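Local coordinates for calcium binding protein (Fasciola hepatica, PDB 5FX0) that probably binds calcium through its EF-hand part, the piece described here being its dynein light chain-like domain, at residues E29-F34 with I88-G93. Numbering follows the deposited sequence.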
loop_
_atom_site.group_PDB
_atom_site.type_symbol
_atom_site.label_atom_id
_atom_site.label_comp_id
_atom_site.label_asym_id
_atom_site.label_seq_id
_atom_site.Cartn_x
_atom_site.Cartn_y
_atom_site.Cartn_z
ATOM N N GLU A 29 -8.336 18.631 -5.213
ATOM C CA GLU A 29 -9.002 17.816 -6.257
ATOM C C GLU A 29 -9.025 16.331 -5.925
ATOM O O GLU A 29 -10.060 15.677 -6.036
ATOM C CB GLU A 29 -8.306 17.948 -7.603
ATOM C CG GLU A 29 -8.472 19.286 -8.283
ATOM C CD GLU A 29 -7.821 19.325 -9.657
ATOM O OE1 GLU A 29 -6.699 18.779 -9.825
ATOM O OE2 GLU A 29 -8.438 19.921 -10.573
ATOM N N VAL A 30 -7.870 15.810 -5.530
ATOM C CA VAL A 30 -7.725 14.403 -5.210
ATOM C C VAL A 30 -8.605 14.010 -4.022
ATOM O O VAL A 30 -9.297 12.983 -4.078
ATOM C CB VAL A 30 -6.254 14.053 -4.922
ATOM C CG1 VAL A 30 -6.101 12.653 -4.356
ATOM C CG2 VAL A 30 -5.433 14.178 -6.197
ATOM N N THR A 31 -8.595 14.811 -2.953
ATOM C CA THR A 31 -9.405 14.478 -1.776
ATOM C C THR A 31 -10.925 14.630 -2.025
ATOM O O THR A 31 -11.680 13.778 -1.605
ATOM C CB THR A 31 -8.977 15.253 -0.525
ATOM O OG1 THR A 31 -9.033 16.641 -0.789
ATOM C CG2 THR A 31 -7.566 14.886 -0.093
ATOM N N GLU A 32 -11.367 15.657 -2.747
ATOM C CA GLU A 32 -12.809 15.782 -3.084
ATOM C C GLU A 32 -13.299 14.610 -3.949
ATOM O O GLU A 32 -14.371 14.051 -3.703
ATOM C CB GLU A 32 -13.132 17.097 -3.792
ATOM C CG GLU A 32 -12.761 18.380 -3.043
ATOM C CD GLU A 32 -13.564 18.665 -1.782
ATOM O OE1 GLU A 32 -14.494 17.899 -1.423
ATOM O OE2 GLU A 32 -13.249 19.696 -1.139
ATOM N N LYS A 33 -12.487 14.219 -4.928
ATOM C CA LYS A 33 -12.734 13.006 -5.717
ATOM C C LYS A 33 -12.868 11.752 -4.850
ATOM O O LYS A 33 -13.820 10.976 -5.013
ATOM C CB LYS A 33 -11.638 12.799 -6.777
ATOM C CG LYS A 33 -11.890 11.646 -7.735
ATOM C CD LYS A 33 -12.974 11.995 -8.735
ATOM C CE LYS A 33 -13.465 10.787 -9.533
ATOM N NZ LYS A 33 -14.912 10.950 -9.871
ATOM N N PHE A 34 -11.939 11.547 -3.921
ATOM C CA PHE A 34 -12.055 10.393 -3.035
ATOM C C PHE A 34 -13.367 10.412 -2.232
ATOM O O PHE A 34 -14.013 9.378 -2.067
ATOM C CB PHE A 34 -10.884 10.313 -2.081
ATOM C CG PHE A 34 -10.823 9.032 -1.309
ATOM C CD1 PHE A 34 -10.319 7.895 -1.890
ATOM C CD2 PHE A 34 -11.283 8.963 -0.014
ATOM C CE1 PHE A 34 -10.244 6.704 -1.191
ATOM C CE2 PHE A 34 -11.197 7.777 0.705
ATOM C CZ PHE A 34 -10.673 6.648 0.114
ATOM N N ILE A 88 0.337 11.327 -2.053
ATOM C CA ILE A 88 -0.621 11.842 -1.101
ATOM C C ILE A 88 -1.090 10.673 -0.238
ATOM O O ILE A 88 -1.225 9.527 -0.718
ATOM C CB ILE A 88 -1.746 12.597 -1.809
ATOM C CG1 ILE A 88 -2.589 13.389 -0.830
ATOM C CG2 ILE A 88 -2.627 11.685 -2.659
ATOM C CD1 ILE A 88 -3.461 14.397 -1.542
ATOM N N GLN A 89 -1.243 10.966 1.045
ATOM C CA GLN A 89 -1.728 10.039 2.049
ATOM C C GLN A 89 -2.708 10.821 2.877
ATOM O O GLN A 89 -2.384 11.878 3.377
ATOM C CB GLN A 89 -0.608 9.565 2.924
ATOM C CG GLN A 89 0.512 8.928 2.142
ATOM C CD GLN A 89 1.695 8.681 3.021
ATOM O OE1 GLN A 89 1.561 8.237 4.158
ATOM N NE2 GLN A 89 2.863 9.000 2.517
ATOM N N PHE A 90 -3.920 10.325 2.985
ATOM C CA PHE A 90 -4.925 10.998 3.772
ATOM C C PHE A 90 -5.937 10.020 4.326
ATOM O O PHE A 90 -6.026 8.892 3.880
ATOM C CB PHE A 90 -5.586 12.112 2.959
ATOM C CG PHE A 90 -6.317 11.639 1.754
ATOM C CD1 PHE A 90 -5.650 11.412 0.587
ATOM C CD2 PHE A 90 -7.689 11.437 1.789
ATOM C CE1 PHE A 90 -6.319 10.967 -0.546
ATOM C CE2 PHE A 90 -8.374 10.985 0.666
ATOM C CZ PHE A 90 -7.686 10.766 -0.507
ATOM N N ARG A 91 -6.661 10.471 5.327
ATOM C CA ARG A 91 -7.674 9.677 5.990
ATOM C C ARG A 91 -9.036 10.302 5.678
ATOM O O ARG A 91 -9.208 11.525 5.704
ATOM C CB ARG A 91 -7.394 9.647 7.488
ATOM C CG ARG A 91 -8.481 9.015 8.358
ATOM C CD ARG A 91 -8.060 8.850 9.819
ATOM N NE ARG A 91 -7.035 7.804 9.942
ATOM C CZ ARG A 91 -5.706 7.990 10.002
ATOM N NH1 ARG A 91 -5.158 9.202 9.990
ATOM N NH2 ARG A 91 -4.902 6.931 10.074
ATOM N N TYR A 92 -9.992 9.455 5.351
ATOM C CA TYR A 92 -11.388 9.853 5.286
ATOM C C TYR A 92 -12.191 8.837 6.082
ATOM O O TYR A 92 -12.385 7.715 5.652
ATOM C CB TYR A 92 -11.861 9.916 3.861
ATOM C CG TYR A 92 -13.276 10.434 3.742
ATOM C CD1 TYR A 92 -13.641 11.673 4.285
ATOM C CD2 TYR A 92 -14.253 9.693 3.090
ATOM C CE1 TYR A 92 -14.933 12.143 4.179
ATOM C CE2 TYR A 92 -15.543 10.164 2.979
ATOM C CZ TYR A 92 -15.878 11.378 3.524
ATOM O OH TYR A 92 -17.154 11.826 3.403
ATOM N N GLY A 93 -12.585 9.226 7.285
ATOM C CA GLY A 93 -13.189 8.310 8.242
ATOM C C GLY A 93 -12.283 7.160 8.615
ATOM O O GLY A 93 -11.171 7.356 9.113
#
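Thr31 turns its hydroxyl back onto its own helix, where OG1 hydrogen-bonds mainly to the carbonyl oxygen of Gln27, with that of Val28 as a second partner sharing the one proton, and so meets Phe90 with its methyl alone. With OG1 between the backbone N and the carbonyl carbon, CG2 is left beside the N and comes down over the centre of the Phe90 ring, 3.8 Å from the Thr31 methyl to the ring centroid and almost along the ring normal, a well-centred CH-pi contact. The far rim of that ring runs into Phe34: Phe90 CZ lies 3.6 Å from Phe34 CB, which sits at the ring edge near its plane. Here the rings form a T-shaped (edge-to-face) pair, planes at 90° and centroids 5.2 Å apart, Phe90 offering its edge to the face of Phe34. Phe34 reaches this place with CG anti to its backbone N (chi1 -170°), and its own edge then rests on Tyr92, CE2 of Phe34 being 3.9 Å from Tyr92 CB. Toward the start of both segments Val30 and Ile88 meet tip to tip, CG1 of Val30 4.0 Å from CG2 of Ile88, and the same Val30 methyl also brushes Phe90 CE1. Every residue that touches is buried, and the interface is wholly apolar. Met55 and Tyr63 of helix 48-63 pack against Val30, while Cys97 on the adjoining strand touches both phenylalanines. Ile88, Phe90 and Tyr92 alternate with Gln89, hydrogen-bonded to Tyr76, and Arg91, in a salt bridge with Glu16. The axes of helix 29-34 and strand 88-92 approach to 10.2 Å at a shallow -35°; helix 24-40 thus lies along one face of the antiparallel sheet, the helix-on-sheet core of the dynein light chain fold.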